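Local coordinates for nitronate monooxygenase family protein (PDB 4QIT) that uses flavin mononucleotide and molecular oxygen to carry out the oxidative denitrification of alkyl nitronates, with the toxin propionate 3-nitronate as its best substrate, at residues I184-P195 with L274-R284. The protein carries 1 engineered substitution. Numbering follows the deposited sequence.
Sequences IEAGGSRGVFEP and LTVTMSGRSAR. Engineered in segment 184-195: Ser189 (natural residue His). With FMN (flavin mononucleotide), chain C; NIE (nitroethane), chain D.
Arg281 meets the Val192 carbonyl end-on: NH1, in the carbonyl plane, lies 2.8 Å and NH2 2.9 Å from Val192 O, which sits 4° out of the guanidinium plane, so one oxygen takes two N-H groups. A weak third bond runs from Arg281 NH2 to Phe193 O, and Pro195 CG rests over one face of the group. The chain is extended from CG to NE, spanning from the 274-284 hairpin to this loop. A water accepts from Arg281 NH1 and donates to Arg190 O and Ser282 O.

From there the backbones pair antiparallel. Arg190 N donates to Ser282 O, and Gly188 with Arg284 is a hydrogen-bonded pair, Arg284 N lying 2.8 Å from Gly188 O; Ser189 and Ala283 form the adjacent non-hydrogen-bonded pair. Strand 188-189 thus becomes an edge of a three-stranded sheet with 283-285 central, separate from the eight parallel strands of the TIM barrel; segment 184-195 follows barrel strand 178-182.

At the other end Arg284 bends at chi3 (-60°), carrying NH2 to 2.8 Å from Ile184 O, above that carbonyl's plane; NE adds weak bonds to Ile184 O and Ala186 O, while NH1 turns to Thr272. Leu274 CG lies over the rim of one guanidinium face. Leu274 CD1 meets Ile184 CD1 at 4.1 Å and its CD2 meets Arg190 CD at 3.9 Å; the charged end of Arg190 pairs with Asp199.

Between the Arg281 and Arg284 contacts the loop meets both ligands: Gly187 N donates to FMN O5', and Ser189 N to nitroethane O4 at 2.8 Å. Ser189 is engineered in place of histidine; its backbone N is the donor, and OG also lies close to nitroethane C1. Arginine-to-carbonyl bonds and strand pairing therefore probably fix the direction of the N-H groups presented to cofactor and bound nitroethane.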
loop_
_atom_site.group_PDB
_atom_site.type_symbol
_atom_site.label_atom_id
_atom_site.label_comp_id
_atom_site.label_asym_id
_atom_site.label_seq_id
_atom_site.Cartn_x
_atom_site.Cartn_y
_atom_site.Cartn_z
ATOM N N ILE A 184 0.049 -1.688 4.397
ATOM C CA ILE A 184 0.909 -2.480 3.526
ATOM C C ILE A 184 2.370 -2.014 3.600
ATOM O O ILE A 184 3.286 -2.804 3.382
ATOM C CB ILE A 184 0.384 -2.494 2.052
ATOM C CG1 ILE A 184 0.972 -3.671 1.254
ATOM C CG2 ILE A 184 0.698 -1.191 1.357
ATOM C CD1 ILE A 184 0.718 -5.028 1.845
ATOM N N GLU A 185 2.571 -0.748 3.959
ATOM C CA GLU A 185 3.911 -0.171 4.100
ATOM C C GLU A 185 4.767 -0.866 5.145
ATOM O O GLU A 185 6.001 -0.801 5.087
ATOM C CB GLU A 185 3.805 1.298 4.521
ATOM C CG GLU A 185 3.436 2.277 3.419
ATOM C CD GLU A 185 1.949 2.550 3.278
ATOM O OE1 GLU A 185 1.113 1.652 3.540
ATOM O OE2 GLU A 185 1.609 3.683 2.872
ATOM N N ALA A 186 4.121 -1.482 6.133
ATOM C CA ALA A 186 4.834 -1.944 7.323
ATOM C C ALA A 186 5.909 -2.958 7.030
ATOM O O ALA A 186 5.761 -3.813 6.145
ATOM C CB ALA A 186 3.869 -2.509 8.341
ATOM N N GLY A 187 6.985 -2.878 7.802
ATOM C CA GLY A 187 8.020 -3.889 7.763
ATOM C C GLY A 187 7.675 -5.125 8.576
ATOM O O GLY A 187 6.806 -5.098 9.451
ATOM N N GLY A 188 8.381 -6.218 8.310
ATOM C CA GLY A 188 8.188 -7.442 9.076
ATOM C C GLY A 188 6.927 -8.187 8.678
ATOM O O GLY A 188 6.386 -7.984 7.581
ATOM N N SER A 189 6.466 -9.063 9.562
ATOM C CA SER A 189 5.350 -9.942 9.211
ATOM C C SER A 189 4.032 -9.180 9.085
ATOM O O SER A 189 3.683 -8.347 9.934
ATOM C CB SER A 189 5.203 -11.079 10.227
ATOM O OG SER A 189 6.365 -11.898 10.230
ATOM N N ARG A 190 3.292 -9.478 8.023
ATOM C CA ARG A 190 1.957 -8.906 7.893
ATOM C C ARG A 190 1.005 -9.493 8.936
ATOM O O ARG A 190 1.004 -10.693 9.186
ATOM C CB ARG A 190 1.414 -9.091 6.479
ATOM C CG ARG A 190 2.152 -8.180 5.506
ATOM C CD ARG A 190 1.464 -7.936 4.191
ATOM N NE ARG A 190 0.037 -7.596 4.268
ATOM C CZ ARG A 190 -0.490 -6.467 4.742
ATOM N NH1 ARG A 190 0.262 -5.509 5.267
ATOM N NH2 ARG A 190 -1.804 -6.303 4.687
ATOM N N GLY A 191 0.185 -8.635 9.535
ATOM C CA GLY A 191 -0.700 -9.061 10.608
ATOM C C GLY A 191 -1.972 -9.751 10.153
ATOM O O GLY A 191 -2.908 -9.877 10.941
ATOM N N VAL A 192 -2.018 -10.190 8.895
ATOM C CA VAL A 192 -3.199 -10.846 8.329
ATOM C C VAL A 192 -3.615 -12.063 9.157
ATOM O O VAL A 192 -2.783 -12.923 9.465
ATOM C CB VAL A 192 -2.936 -11.296 6.882
ATOM C CG1 VAL A 192 -4.179 -12.006 6.316
ATOM C CG2 VAL A 192 -2.553 -10.117 6.009
ATOM N N PHE A 193 -4.894 -12.129 9.532
ATOM C CA PHE A 193 -5.368 -13.203 10.415
ATOM C C PHE A 193 -5.369 -14.560 9.712
ATOM O O PHE A 193 -4.892 -15.555 10.269
ATOM C CB PHE A 193 -6.791 -12.920 10.928
ATOM C CG PHE A 193 -6.875 -11.892 12.033
ATOM C CD1 PHE A 193 -5.868 -10.957 12.246
ATOM C CD2 PHE A 193 -8.000 -11.853 12.854
ATOM C CE1 PHE A 193 -5.975 -10.013 13.268
ATOM C CE2 PHE A 193 -8.112 -10.917 13.876
ATOM C CZ PHE A 193 -7.093 -9.991 14.080
ATOM N N GLU A 194 -5.925 -14.584 8.503
ATOM C CA GLU A 194 -6.122 -15.820 7.753
ATOM C C GLU A 194 -5.613 -15.628 6.339
ATOM O O GLU A 194 -6.385 -15.331 5.429
ATOM C CB GLU A 194 -7.614 -16.185 7.723
ATOM C CG GLU A 194 -8.208 -16.458 9.100
ATOM C CD GLU A 194 -9.681 -16.807 9.055
ATOM O OE1 GLU A 194 -10.494 -15.941 8.667
ATOM O OE2 GLU A 194 -10.025 -17.952 9.407
ATOM N N PRO A 195 -4.296 -15.763 6.150
ATOM C CA PRO A 195 -3.727 -15.441 4.838
ATOM C C PRO A 195 -4.208 -16.372 3.725
ATOM O O PRO A 195 -4.106 -16.008 2.561
ATOM C CB PRO A 195 -2.209 -15.545 5.053
ATOM C CG PRO A 195 -2.015 -16.203 6.390
ATOM C CD PRO A 195 -3.277 -16.037 7.180
ATOM N N LEU A 274 7.671 -8.180 -0.327
ATOM C CA LEU A 274 7.025 -9.192 0.497
ATOM C C LEU A 274 7.504 -10.577 0.107
ATOM O O LEU A 274 7.722 -10.868 -1.074
ATOM C CB LEU A 274 5.509 -9.129 0.314
ATOM C CG LEU A 274 4.865 -7.848 0.830
ATOM C CD1 LEU A 274 3.434 -7.703 0.307
ATOM C CD2 LEU A 274 4.873 -7.881 2.344
ATOM N N THR A 275 7.665 -11.441 1.100
ATOM C CA THR A 275 8.032 -12.824 0.848
ATOM C C THR A 275 7.299 -13.748 1.813
ATOM O O THR A 275 7.070 -13.400 2.974
ATOM C CB THR A 275 9.557 -13.042 0.986
ATOM O OG1 THR A 275 9.866 -14.425 0.756
ATOM C CG2 THR A 275 10.069 -12.631 2.386
ATOM N N VAL A 276 6.919 -14.923 1.322
ATOM C CA VAL A 276 6.414 -15.975 2.199
ATOM C C VAL A 276 7.435 -17.092 2.387
ATOM O O VAL A 276 7.237 -17.970 3.221
ATOM C CB VAL A 276 5.105 -16.615 1.683
ATOM C CG1 VAL A 276 4.023 -15.567 1.542
ATOM C CG2 VAL A 276 5.343 -17.377 0.369
ATOM N N THR A 277 8.524 -17.059 1.626
ATOM C CA THR A 277 9.479 -18.175 1.643
ATOM C C THR A 277 10.486 -18.110 2.796
ATOM O O THR A 277 11.133 -19.109 3.125
ATOM C CB THR A 277 10.205 -18.327 0.292
ATOM O OG1 THR A 277 10.717 -17.056 -0.125
ATOM C CG2 THR A 277 9.238 -18.856 -0.770
ATOM N N MET A 278 10.618 -16.942 3.410
ATOM C CA MET A 278 11.471 -16.785 4.584
ATOM C C MET A 278 10.897 -17.493 5.813
ATOM O O MET A 278 11.602 -18.233 6.503
ATOM C CB MET A 278 11.679 -15.291 4.885
ATOM C CG MET A 278 12.619 -14.992 6.057
ATOM S SD MET A 278 14.362 -14.902 5.609
ATOM C CE MET A 278 14.356 -13.417 4.599
ATOM N N SER A 279 9.617 -17.279 6.095
ATOM C CA SER A 279 9.070 -17.725 7.368
ATOM C C SER A 279 7.827 -18.584 7.238
ATOM O O SER A 279 7.409 -19.211 8.207
ATOM C CB SER A 279 8.722 -16.516 8.224
ATOM O OG SER A 279 7.573 -15.875 7.694
ATOM N N GLY A 280 7.210 -18.570 6.058
ATOM C CA GLY A 280 5.943 -19.244 5.842
ATOM C C GLY A 280 4.743 -18.317 5.970
ATOM O O GLY A 280 3.604 -18.730 5.742
ATOM N N ARG A 281 5.002 -17.063 6.336
ATOM C CA ARG A 281 3.959 -16.035 6.424
ATOM C C ARG A 281 4.479 -14.780 5.743
ATOM O O ARG A 281 5.658 -14.434 5.879
ATOM C CB ARG A 281 3.614 -15.709 7.884
ATOM C CG ARG A 281 2.220 -16.174 8.327
ATOM C CD ARG A 281 1.960 -15.752 9.767
ATOM N NE ARG A 281 0.580 -15.983 10.198
ATOM C CZ ARG A 281 -0.430 -15.149 9.962
ATOM N NH1 ARG A 281 -0.227 -14.042 9.266
ATOM N NH2 ARG A 281 -1.652 -15.435 10.408
ATOM N N SER A 282 3.602 -14.084 5.023
ATOM C CA SER A 282 4.004 -12.889 4.286
ATOM C C SER A 282 4.660 -11.853 5.205
ATOM O O SER A 282 4.118 -11.508 6.267
ATOM C CB SER A 282 2.781 -12.259 3.628
ATOM O OG SER A 282 3.160 -11.214 2.747
ATOM N N ALA A 283 5.825 -11.360 4.785
ATOM C CA ALA A 283 6.614 -10.418 5.576
ATOM C C ALA A 283 7.435 -9.536 4.658
ATOM O O ALA A 283 7.854 -9.977 3.589
ATOM C CB ALA A 283 7.510 -11.165 6.542
ATOM N N ARG A 284 7.644 -8.286 5.070
ATOM C CA ARG A 284 8.317 -7.299 4.246
ATOM C C ARG A 284 9.747 -7.017 4.696
ATOM O O ARG A 284 9.991 -6.685 5.856
ATOM C CB ARG A 284 7.535 -5.986 4.233
ATOM C CG ARG A 284 8.229 -4.907 3.373
ATOM C CD ARG A 284 7.476 -3.561 3.354
ATOM N NE ARG A 284 6.120 -3.714 2.827
ATOM C CZ ARG A 284 5.821 -3.924 1.549
ATOM N NH1 ARG A 284 6.779 -4.002 0.625
ATOM N NH2 ARG A 284 4.547 -4.080 1.206
HETATM N N1 FMN C . 5.187 -6.926 14.858
HETATM C C2 FMN C . 4.840 -7.841 15.843
HETATM O O2 FMN C . 3.676 -7.895 16.220
HETATM N N3 FMN C . 5.777 -8.665 16.424
HETATM C C4 FMN C . 7.083 -8.594 15.987
HETATM O O4 FMN C . 7.952 -9.318 16.465
HETATM C C4A FMN C . 7.432 -7.692 14.998
HETATM N N5 FMN C . 8.738 -7.652 14.587
HETATM C C5A FMN C . 9.136 -6.758 13.622
HETATM C C6 FMN C . 10.473 -6.745 13.249
HETATM C C7 FMN C . 10.926 -5.857 12.294
HETATM C C7M FMN C . 12.391 -5.888 11.962
HETATM C C8 FMN C . 10.026 -4.986 11.681
HETATM C C8M FMN C . 10.502 -4.029 10.626
HETATM C C9 FMN C . 8.678 -5.008 12.056
HETATM C C9A FMN C . 8.221 -5.895 13.038
HETATM N N10 FMN C . 6.885 -5.937 13.441
HETATM C C10 FMN C . 6.493 -6.846 14.420
HETATM C "C1'" FMN C . 5.866 -5.031 12.796
HETATM C "C2'" FMN C . 5.646 -3.736 13.560
HETATM O "O2'" FMN C . 4.871 -3.995 14.702
HETATM C "C3'" FMN C . 4.898 -2.719 12.709
HETATM O "O3'" FMN C . 3.781 -3.290 12.061
HETATM C "C4'" FMN C . 5.848 -2.224 11.643
HETATM O "O4'" FMN C . 7.156 -2.138 12.178
HETATM C "C5'" FMN C . 5.408 -0.837 11.207
HETATM O "O5'" FMN C . 6.058 -0.627 9.991
HETATM P P FMN C . 7.328 0.325 9.877
HETATM O O1P FMN C . 7.331 1.300 11.025
HETATM O O2P FMN C . 7.250 0.982 8.534
HETATM O O3P FMN C . 8.505 -0.587 9.985
HETATM N N3 NIE D . 8.749 -9.979 12.028
HETATM C C1 NIE D . 7.179 -11.452 13.028
HETATM C C2 NIE D . 8.615 -10.977 13.029
HETATM O O4 NIE D . 7.902 -9.093 11.955
HETATM O O5 NIE D . 9.546 -10.236 10.951
HETATM O O HOH W 1 2.011 -12.635 7.693
#